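Long-range contacts in aspartokinase (Clostridium acetobutylicum, PDB 3TVI), which probably catalyses the ATP-dependent phosphorylation of the beta-carboxyl group of L-aspartate, the first step towards lysine, threonine and methionine: residues D202-F213 and P260-D271; T226-L235 and G273-K282. All blocks are in the same frame, centred on the assembly; numbering follows the deposited sequence.

How the contacts relate
Following the chain from its N terminus, strand 203-208 comes first, then strand 229-231 with helix 232-240 directly behind it, then strands 261-265 and 274-277. Contact 1 brings 260-271 back to 202-213 and closes a loop of 46 residues; contact 2 brings 273-282 back to 226-235 and closes one of 37. Their segments alternate, so the two loops cross. In the sheet the order becomes 203-208, 261-265, 274-277, 229-231. The middle two strands, successive in sequence, run antiparallel and probably bond through Ile-276 N and Ile-261 O. The contacts thus tie the interior of the kinase-domain sheet to its edge within this chain.

Contact 1: D202-F213 and P260-D271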
loop_
_atom_site.group_PDB
_atom_site.type_symbol
_atom_site.label_atom_id
_atom_site.label_comp_id
_atom_site.label_asym_id
_atom_site.label_seq_id
_atom_site.Cartn_x
_atom_site.Cartn_y
_atom_site.Cartn_z
ATOM N N ASP B 202 -1.972 -4.590 40.694
ATOM C CA ASP B 202 -3.143 -5.260 40.112
ATOM C C ASP B 202 -3.877 -4.409 39.093
ATOM O O ASP B 202 -4.572 -4.929 38.225
ATOM C CB ASP B 202 -4.122 -5.611 41.215
ATOM C CG ASP B 202 -3.507 -6.470 42.247
ATOM O OD1 ASP B 202 -2.295 -6.729 42.134
ATOM O OD2 ASP B 202 -4.225 -6.884 43.172
ATOM N N LEU B 203 -3.751 -3.098 39.247
ATOM C CA LEU B 203 -4.422 -2.139 38.397
ATOM C C LEU B 203 -3.559 -0.902 38.329
ATOM O O LEU B 203 -2.875 -0.570 39.284
ATOM C CB LEU B 203 -5.784 -1.776 38.992
ATOM C CG LEU B 203 -6.666 -0.764 38.249
ATOM C CD1 LEU B 203 -7.032 -1.266 36.864
ATOM C CD2 LEU B 203 -7.928 -0.492 39.048
ATOM N N TYR B 204 -3.580 -0.230 37.194
ATOM C CA TYR B 204 -2.965 1.073 37.083
ATOM C C TYR B 204 -4.066 2.016 36.611
ATOM O O TYR B 204 -4.447 2.004 35.447
ATOM C CB TYR B 204 -1.754 1.010 36.142
ATOM C CG TYR B 204 -1.241 2.339 35.608
ATOM C CD1 TYR B 204 -1.210 3.483 36.398
ATOM C CD2 TYR B 204 -0.765 2.436 34.304
ATOM C CE1 TYR B 204 -0.732 4.685 35.898
ATOM C CE2 TYR B 204 -0.288 3.626 33.794
ATOM C CZ TYR B 204 -0.269 4.746 34.595
ATOM O OH TYR B 204 0.207 5.926 34.071
ATOM N N GLU B 205 -4.613 2.788 37.547
ATOM C CA GLU B 205 -5.648 3.759 37.226
ATOM C C GLU B 205 -4.953 4.963 36.671
ATOM O O GLU B 205 -3.985 5.418 37.260
ATOM C CB GLU B 205 -6.437 4.161 38.468
ATOM C CG GLU B 205 -7.439 3.119 38.916
ATOM C CD GLU B 205 -8.110 3.454 40.232
ATOM O OE1 GLU B 205 -7.843 4.538 40.794
ATOM O OE2 GLU B 205 -8.915 2.622 40.707
ATOM N N ASN B 206 -5.442 5.480 35.551
ATOM C CA ASN B 206 -4.847 6.643 34.926
ATOM C C ASN B 206 -5.861 7.783 34.875
ATOM O O ASN B 206 -6.686 7.859 33.961
ATOM C CB ASN B 206 -4.366 6.263 33.541
ATOM C CG ASN B 206 -3.408 7.265 32.958
ATOM O OD1 ASN B 206 -3.819 8.264 32.382
ATOM N ND2 ASN B 206 -2.117 6.978 33.067
ATOM N N TRP B 207 -5.790 8.669 35.869
ATOM C CA TRP B 207 -6.819 9.681 36.078
ATOM C C TRP B 207 -6.637 10.900 35.236
ATOM O O TRP B 207 -5.606 11.560 35.293
ATOM C CB TRP B 207 -6.871 10.070 37.536
ATOM C CG TRP B 207 -7.428 8.975 38.382
ATOM C CD1 TRP B 207 -6.753 7.907 38.947
ATOM C CD2 TRP B 207 -8.818 8.791 38.761
ATOM N NE1 TRP B 207 -7.614 7.101 39.642
ATOM C CE2 TRP B 207 -8.866 7.575 39.566
ATOM C CE3 TRP B 207 -9.985 9.483 38.519
ATOM C CZ2 TRP B 207 -10.040 7.106 40.109
ATOM C CZ3 TRP B 207 -11.173 8.997 39.065
ATOM C CH2 TRP B 207 -11.196 7.840 39.848
ATOM N N THR B 208 -7.679 11.218 34.469
ATOM C CA THR B 208 -7.638 12.255 33.441
ATOM C C THR B 208 -8.904 13.096 33.542
ATOM O O THR B 208 -9.558 13.083 34.579
ATOM C CB THR B 208 -7.559 11.606 32.052
ATOM O OG1 THR B 208 -8.877 11.270 31.600
ATOM C CG2 THR B 208 -6.708 10.340 32.112
ATOM N N ASP B 209 -9.260 13.808 32.474
ATOM C CA ASP B 209 -10.459 14.655 32.494
ATOM C C ASP B 209 -11.546 14.172 31.547
ATOM O O ASP B 209 -12.397 14.949 31.144
ATOM C CB ASP B 209 -10.103 16.119 32.196
ATOM C CG ASP B 209 -9.553 16.321 30.796
ATOM O OD1 ASP B 209 -8.322 16.161 30.605
ATOM O OD2 ASP B 209 -10.354 16.658 29.891
ATOM N N VAL B 210 -11.517 12.886 31.203
ATOM C CA VAL B 210 -12.536 12.271 30.343
ATOM C C VAL B 210 -12.847 10.859 30.835
ATOM O O VAL B 210 -11.936 10.110 31.199
ATOM C CB VAL B 210 -12.073 12.184 28.879
ATOM C CG1 VAL B 210 -11.709 13.561 28.352
ATOM C CG2 VAL B 210 -10.901 11.223 28.748
ATOM N N SER B 211 -14.128 10.493 30.832
ATOM C CA SER B 211 -14.572 9.207 31.375
ATOM C C SER B 211 -14.266 8.019 30.446
ATOM O O SER B 211 -15.167 7.345 29.950
ATOM C CB SER B 211 -16.058 9.282 31.685
ATOM O OG SER B 211 -16.311 10.370 32.542
ATOM N N GLY B 212 -12.983 7.752 30.239
ATOM C CA GLY B 212 -12.568 6.721 29.304
ATOM C C GLY B 212 -12.431 7.249 27.888
ATOM O O GLY B 212 -12.330 8.454 27.672
ATOM N N PHE B 213 -12.395 6.324 26.933
ATOM C CA PHE B 213 -12.448 6.630 25.509
ATOM C C PHE B 213 -13.837 6.319 24.974
ATOM O O PHE B 213 -14.543 5.465 25.513
ATOM C CB PHE B 213 -11.430 5.774 24.758
ATOM C CG PHE B 213 -10.042 5.850 25.320
ATOM C CD1 PHE B 213 -9.421 7.081 25.506
ATOM C CD2 PHE B 213 -9.351 4.697 25.657
ATOM C CE1 PHE B 213 -8.140 7.157 26.023
ATOM C CE2 PHE B 213 -8.069 4.763 26.175
ATOM C CZ PHE B 213 -7.462 5.994 26.353
ATOM N N PRO B 260 -3.651 -4.379 33.991
ATOM C CA PRO B 260 -4.664 -3.617 33.296
ATOM C C PRO B 260 -4.622 -2.144 33.684
ATOM O O PRO B 260 -4.375 -1.814 34.842
ATOM C CB PRO B 260 -5.960 -4.268 33.757
ATOM C CG PRO B 260 -5.654 -4.813 35.096
ATOM C CD PRO B 260 -4.211 -5.192 35.078
ATOM N N ILE B 261 -4.842 -1.276 32.704
ATOM C CA ILE B 261 -4.963 0.149 32.919
ATOM C C ILE B 261 -6.425 0.542 32.830
ATOM O O ILE B 261 -7.120 0.139 31.900
ATOM C CB ILE B 261 -4.240 0.927 31.824
ATOM C CG1 ILE B 261 -2.768 0.544 31.790
ATOM C CG2 ILE B 261 -4.402 2.420 32.038
ATOM C CD1 ILE B 261 -1.987 1.294 30.735
ATOM N N ASN B 262 -6.884 1.346 33.782
ATOM C CA ASN B 262 -8.230 1.897 33.739
ATOM C C ASN B 262 -8.165 3.408 33.539
ATOM O O ASN B 262 -7.748 4.135 34.442
ATOM C CB ASN B 262 -8.966 1.562 35.037
ATOM C CG ASN B 262 -10.392 2.084 35.062
ATOM O OD1 ASN B 262 -10.763 2.951 34.268
ATOM N ND2 ASN B 262 -11.198 1.572 35.995
ATOM N N ILE B 263 -8.566 3.883 32.358
ATOM C CA ILE B 263 -8.661 5.323 32.119
ATOM C C ILE B 263 -9.898 5.833 32.834
ATOM O O ILE B 263 -10.995 5.349 32.591
ATOM C CB ILE B 263 -8.729 5.682 30.628
ATOM C CG1 ILE B 263 -7.325 5.852 30.054
ATOM C CG2 ILE B 263 -9.436 7.008 30.437
ATOM C CD1 ILE B 263 -6.446 4.636 30.199
ATOM N N LYS B 264 -9.712 6.806 33.721
ATOM C CA LYS B 264 -10.789 7.291 34.582
ATOM C C LYS B 264 -10.828 8.823 34.620
ATOM O O LYS B 264 -9.859 9.491 34.239
ATOM C CB LYS B 264 -10.615 6.697 35.982
ATOM C CG LYS B 264 -11.880 6.057 36.527
ATOM C CD LYS B 264 -11.588 4.776 37.290
ATOM C CE LYS B 264 -12.860 4.000 37.615
ATOM N NZ LYS B 264 -13.866 4.826 38.339
ATOM N N ASN B 265 -11.958 9.370 35.068
ATOM C CA ASN B 265 -12.170 10.825 35.076
ATOM C C ASN B 265 -12.219 11.438 36.482
ATOM O O ASN B 265 -13.155 11.190 37.235
ATOM C CB ASN B 265 -13.463 11.146 34.333
ATOM C CG ASN B 265 -13.706 12.635 34.192
ATOM O OD1 ASN B 265 -12.818 13.451 34.453
ATOM N ND2 ASN B 265 -14.919 12.994 33.772
ATOM N N THR B 266 -11.220 12.258 36.807
ATOM C CA THR B 266 -11.122 12.900 38.119
ATOM C C THR B 266 -12.359 13.713 38.471
ATOM O O THR B 266 -12.686 13.841 39.644
ATOM C CB THR B 266 -9.911 13.861 38.211
ATOM O OG1 THR B 266 -8.717 13.192 37.802
ATOM C CG2 THR B 266 -9.713 14.352 39.631
ATOM N N ASN B 267 -13.035 14.267 37.466
ATOM C CA ASN B 267 -14.214 15.106 37.695
ATOM C C ASN B 267 -15.531 14.328 37.757
ATOM O O ASN B 267 -16.557 14.871 38.146
ATOM C CB ASN B 267 -14.271 16.194 36.632
ATOM C CG ASN B 267 -13.006 17.040 36.606
ATOM O OD1 ASN B 267 -12.395 17.225 35.561
ATOM N ND2 ASN B 267 -12.597 17.538 37.765
ATOM N N LYS B 268 -15.489 13.054 37.366
ATOM C CA LYS B 268 -16.634 12.137 37.465
ATOM C C LYS B 268 -16.091 10.760 37.820
ATOM O O LYS B 268 -15.995 9.884 36.965
ATOM C CB LYS B 268 -17.408 12.079 36.144
ATOM C CG LYS B 268 -18.024 13.401 35.731
ATOM C CD LYS B 268 -19.039 13.214 34.617
ATOM C CE LYS B 268 -19.549 14.555 34.104
ATOM N NZ LYS B 268 -20.947 14.492 33.581
ATOM N N PRO B 269 -15.697 10.575 39.086
ATOM C CA PRO B 269 -14.992 9.342 39.462
ATOM C C PRO B 269 -15.835 8.073 39.386
ATOM O O PRO B 269 -15.300 7.001 39.125
ATOM C CB PRO B 269 -14.547 9.612 40.905
ATOM C CG PRO B 269 -14.578 11.097 41.037
ATOM C CD PRO B 269 -15.726 11.546 40.187
ATOM N N SER B 270 -17.136 8.205 39.612
ATOM C CA SER B 270 -18.073 7.084 39.525
ATOM C C SER B 270 -18.105 6.471 38.135
ATOM O O SER B 270 -18.086 5.243 37.999
ATOM C CB SER B 270 -19.470 7.555 39.918
ATOM O OG SER B 270 -19.529 8.976 39.907
ATOM N N ASP B 271 -18.151 7.326 37.112
ATOM C CA ASP B 271 -18.059 6.875 35.716
ATOM C C ASP B 271 -17.000 5.785 35.599
ATOM O O ASP B 271 -15.839 6.006 35.998
ATOM C CB ASP B 271 -17.687 8.021 34.760
ATOM C CG ASP B 271 -18.875 8.882 34.363
ATOM O OD1 ASP B 271 -19.983 8.678 34.905
ATOM O OD2 ASP B 271 -18.698 9.772 33.497
#
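Lys-264 lays its aliphatic chain alongside Trp-207, with CB 3.7 Å from the centroid of the six-membered ring and over its face, a CH-pi contact. Pro-269 crosses the far end of the indole at about a right angle, its CB 3.9 Å from Trp-207 CZ3. Glu-205 fixes the ring edge: its OE1 accepts from Trp-207 NE1 at 2.8 Å and forms a salt bridge to Arg-33. Phe-9 also stacks on the ring.

Beneath these side chains, six backbone bonds join the parallel strands, from Tyr-204 N to Pro-260 O through to Thr-266 N to Thr-208 O at 2.9 Å. On the opposite sheet face Ile-263 CG1 meets Phe-213 CZ at 3.7 Å.

At the strands' C-terminal ends a polar chain takes over. With CG anti to the backbone N (chi1 -175°), Asn-265 reaches across, and its in-plane ND2 gives to Ser-211 OG at 3.2 Å; that hydroxyl donates a hydrogen bond to the anti lone pair of Asp-271 OD2. Asn-265 OD1 accepts from Asn-267 N in an Asx turn, while Thr-208 OG1 accepts from Val-210 N in an ST turn. These bonds tie together the turns after both strands, one containing Thr-208 and Asp-209, predicted to bind ATP.

Contact 2: T226-L235 and G273-K282; sequences TISKISYKEL and GTLILSDTHK
At the sheet edge strand 229-231, paired in parallel with 274-277, leads into helix 232-240, where the N-cap Ser-231 meets Asp-279. Ser-231 OG donates to Asp-279 OD2 at 2.8 Å and accepts from Glu-234 N at 2.9 Å. In return Glu-234 OE1 takes Ser-231 N on its anti lone pair, completing a capping box. Lys-282, extended beyond CG, crosses Glu-234 at about a right angle and brings NZ to OE1 in a salt bridge of doubtfully short modelled length. Glu-234 OE2 is hydrogen-bonded to Thr-290 OG1 and Thr-382 N.

Ile-276 fills the apolar side. Its CG1 lies 3.5 Å from Ile-230 CG2, a branch set towards it because Ile-230 CG1 is anti to the backbone N (chi1 -175°). Leu-235 CD2 and Tyr-232 CD1 come against Ile-276 CD1 and CG2, respectively. Over the centre of the Tyr-232 ring sits Leu-277 O, 3.2 Å above its plane. Among the backbone bonds, Leu-277 N to Ile-230 O is firm at 2.8 Å; Leu-275 N to Ser-228 O and Ile-230 N to Leu-275 O are weak.

Lys-233 salt-bridges Glu-304 of the second subunit. This is N-capping of a helix after an edge strand of the amino acid kinase sheet, tied through Thr-382 to the ACT region.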
loop_
_atom_site.group_PDB
_atom_site.type_symbol
_atom_site.label_atom_id
_atom_site.label_comp_id
_atom_site.label_asym_id
_atom_site.label_seq_id
_atom_site.Cartn_x
_atom_site.Cartn_y
_atom_site.Cartn_z
ATOM N N THR B 226 -19.260 4.303 25.572
ATOM C CA THR B 226 -17.905 4.249 26.108
ATOM C C THR B 226 -17.314 2.885 25.809
ATOM O O THR B 226 -18.024 1.888 25.831
ATOM C CB THR B 226 -17.918 4.446 27.630
ATOM O OG1 THR B 226 -18.362 5.775 27.922
ATOM C CG2 THR B 226 -16.529 4.206 28.237
ATOM N N ILE B 227 -16.013 2.841 25.548
ATOM C CA ILE B 227 -15.337 1.585 25.267
ATOM C C ILE B 227 -15.026 0.854 26.576
ATOM O O ILE B 227 -13.905 0.867 27.056
ATOM C CB ILE B 227 -14.024 1.790 24.480
ATOM C CG1 ILE B 227 -14.249 2.637 23.222
ATOM C CG2 ILE B 227 -13.421 0.442 24.111
ATOM C CD1 ILE B 227 -12.975 2.951 22.467
ATOM N N SER B 228 -16.031 0.216 27.153
ATOM C CA SER B 228 -15.833 -0.703 28.273
ATOM C C SER B 228 -14.407 -1.306 28.373
ATOM O O SER B 228 -13.724 -1.114 29.378
ATOM C CB SER B 228 -16.875 -1.819 28.172
ATOM O OG SER B 228 -16.682 -2.814 29.157
ATOM N N LYS B 229 -13.970 -2.017 27.335
ATOM C CA LYS B 229 -12.689 -2.749 27.340
ATOM C C LYS B 229 -11.963 -2.660 25.984
ATOM O O LYS B 229 -12.597 -2.557 24.945
ATOM C CB LYS B 229 -12.949 -4.216 27.682
ATOM C CG LYS B 229 -13.315 -4.480 29.133
ATOM C CD LYS B 229 -14.068 -5.793 29.311
ATOM C CE LYS B 229 -13.730 -6.436 30.652
ATOM N NZ LYS B 229 -14.830 -7.251 31.247
ATOM N N ILE B 230 -10.636 -2.712 25.992
ATOM C CA ILE B 230 -9.858 -2.500 24.765
ATOM C C ILE B 230 -8.456 -3.118 24.888
ATOM O O ILE B 230 -7.795 -2.950 25.901
ATOM C CB ILE B 230 -9.759 -0.988 24.466
ATOM C CG1 ILE B 230 -9.067 -0.718 23.135
ATOM C CG2 ILE B 230 -9.013 -0.261 25.574
ATOM C CD1 ILE B 230 -9.265 0.700 22.655
ATOM N N SER B 231 -8.005 -3.851 23.874
ATOM C CA SER B 231 -6.686 -4.486 23.942
ATOM C C SER B 231 -5.639 -3.433 23.625
ATOM O O SER B 231 -5.987 -2.345 23.180
ATOM C CB SER B 231 -6.588 -5.676 22.967
ATOM O OG SER B 231 -5.990 -5.325 21.724
ATOM N N TYR B 232 -4.366 -3.748 23.850
ATOM C CA TYR B 232 -3.297 -2.809 23.520
ATOM C C TYR B 232 -3.244 -2.637 22.010
ATOM O O TYR B 232 -3.316 -1.510 21.509
ATOM C CB TYR B 232 -1.929 -3.261 24.053
ATOM C CG TYR B 232 -1.830 -3.361 25.571
ATOM C CD1 TYR B 232 -2.237 -2.310 26.390
ATOM C CD2 TYR B 232 -1.315 -4.507 26.184
ATOM C CE1 TYR B 232 -2.153 -2.406 27.771
ATOM C CE2 TYR B 232 -1.225 -4.611 27.565
ATOM C CZ TYR B 232 -1.645 -3.562 28.353
ATOM O OH TYR B 232 -1.557 -3.658 29.723
ATOM N N LYS B 233 -3.138 -3.759 21.289
ATOM C CA LYS B 233 -3.081 -3.754 19.815
ATOM C C LYS B 233 -4.283 -3.009 19.238
ATOM O O LYS B 233 -4.162 -2.243 18.281
ATOM C CB LYS B 233 -3.026 -5.189 19.276
ATOM C CG LYS B 233 -3.501 -5.354 17.833
ATOM C CD LYS B 233 -2.460 -4.984 16.778
ATOM C CE LYS B 233 -1.939 -6.218 16.036
ATOM N NZ LYS B 233 -0.841 -5.895 15.079
ATOM N N GLU B 234 -5.437 -3.248 19.846
ATOM C CA GLU B 234 -6.685 -2.591 19.480
ATOM C C GLU B 234 -6.540 -1.078 19.632
ATOM O O GLU B 234 -6.754 -0.318 18.682
ATOM C CB GLU B 234 -7.793 -3.110 20.398
ATOM C CG GLU B 234 -9.167 -3.245 19.772
ATOM C CD GLU B 234 -10.011 -4.277 20.499
ATOM O OE1 GLU B 234 -9.767 -4.518 21.710
ATOM O OE2 GLU B 234 -10.906 -4.863 19.856
ATOM N N LEU B 235 -6.153 -0.664 20.838
ATOM C CA LEU B 235 -5.941 0.743 21.167
ATOM C C LEU B 235 -4.925 1.386 20.241
ATOM O O LEU B 235 -5.136 2.498 19.766
ATOM C CB LEU B 235 -5.478 0.885 22.623
ATOM C CG LEU B 235 -5.088 2.278 23.140
ATOM C CD1 LEU B 235 -6.103 3.340 22.745
ATOM C CD2 LEU B 235 -4.918 2.242 24.650
ATOM N N GLY B 273 -14.339 3.294 33.735
ATOM C CA GLY B 273 -13.416 3.626 32.669
ATOM C C GLY B 273 -13.568 2.798 31.412
ATOM O O GLY B 273 -14.446 1.948 31.285
ATOM N N THR B 274 -12.697 3.074 30.465
ATOM C CA THR B 274 -12.336 2.069 29.515
ATOM C C THR B 274 -11.173 1.368 30.190
ATOM O O THR B 274 -10.443 1.978 30.975
ATOM C CB THR B 274 -11.966 2.671 28.160
ATOM O OG1 THR B 274 -10.816 3.502 28.307
ATOM C CG2 THR B 274 -13.136 3.494 27.635
ATOM N N LEU B 275 -11.028 0.082 29.909
ATOM C CA LEU B 275 -10.154 -0.782 30.676
ATOM C C LEU B 275 -9.180 -1.473 29.717
ATOM O O LEU B 275 -9.504 -2.493 29.109
ATOM C CB LEU B 275 -11.019 -1.787 31.449
ATOM C CG LEU B 275 -10.422 -2.535 32.638
ATOM C CD1 LEU B 275 -9.642 -1.591 33.540
ATOM C CD2 LEU B 275 -11.517 -3.237 33.421
ATOM N N ILE B 276 -7.988 -0.903 29.576
ATOM C CA ILE B 276 -7.047 -1.334 28.549
ATOM C C ILE B 276 -6.351 -2.611 28.995
ATOM O O ILE B 276 -5.481 -2.579 29.863
ATOM C CB ILE B 276 -5.999 -0.253 28.238
ATOM C CG1 ILE B 276 -6.686 1.076 27.873
ATOM C CG2 ILE B 276 -5.079 -0.722 27.121
ATOM C CD1 ILE B 276 -5.789 2.298 27.923
ATOM N N LEU B 277 -6.746 -3.730 28.386
ATOM C CA LEU B 277 -6.280 -5.074 28.766
ATOM C C LEU B 277 -5.112 -5.544 27.906
ATOM O O LEU B 277 -4.648 -4.821 27.029
ATOM C CB LEU B 277 -7.436 -6.070 28.634
ATOM C CG LEU B 277 -8.518 -6.096 29.718
ATOM C CD1 LEU B 277 -8.270 -5.082 30.824
ATOM C CD2 LEU B 277 -9.890 -5.901 29.077
ATOM N N SER B 278 -4.633 -6.755 28.178
ATOM C CA SER B 278 -3.616 -7.391 27.344
ATOM C C SER B 278 -4.294 -8.109 26.195
ATOM O O SER B 278 -5.475 -8.438 26.279
ATOM C CB SER B 278 -2.783 -8.385 28.154
ATOM O OG SER B 278 -1.486 -8.503 27.601
ATOM N N ASP B 279 -3.541 -8.358 25.128
ATOM C CA ASP B 279 -4.081 -9.067 23.964
ATOM C C ASP B 279 -4.598 -10.461 24.341
ATOM O O ASP B 279 -5.762 -10.780 24.089
ATOM C CB ASP B 279 -3.045 -9.150 22.832
ATOM C CG ASP B 279 -2.761 -7.791 22.192
ATOM O OD1 ASP B 279 -1.581 -7.527 21.867
ATOM O OD2 ASP B 279 -3.711 -6.989 22.016
ATOM N N THR B 280 -3.753 -11.276 24.966
ATOM C CA THR B 280 -4.189 -12.599 25.443
ATOM C C THR B 280 -5.039 -12.524 26.734
ATOM O O THR B 280 -5.642 -13.521 27.142
ATOM C CB THR B 280 -2.994 -13.569 25.634
ATOM O OG1 THR B 280 -2.054 -13.022 26.569
ATOM C CG2 THR B 280 -2.296 -13.835 24.290
ATOM N N HIS B 281 -5.088 -11.343 27.359
ATOM C CA HIS B 281 -5.895 -11.114 28.566
ATOM C C HIS B 281 -7.266 -10.561 28.254
ATOM O O HIS B 281 -8.178 -10.683 29.076
ATOM C CB HIS B 281 -5.166 -10.189 29.542
ATOM N N LYS B 282 -7.434 -9.943 27.082
ATOM C CA LYS B 282 -8.768 -9.526 26.623
ATOM C C LYS B 282 -9.468 -10.706 25.967
ATOM O O LYS B 282 -8.837 -11.490 25.254
ATOM C CB LYS B 282 -8.700 -8.370 25.617
ATOM C CG LYS B 282 -10.055 -7.712 25.379
ATOM C CD LYS B 282 -10.125 -6.901 24.091
ATOM C CE LYS B 282 -11.525 -6.318 23.927
ATOM N NZ LYS B 282 -11.754 -5.569 22.663
#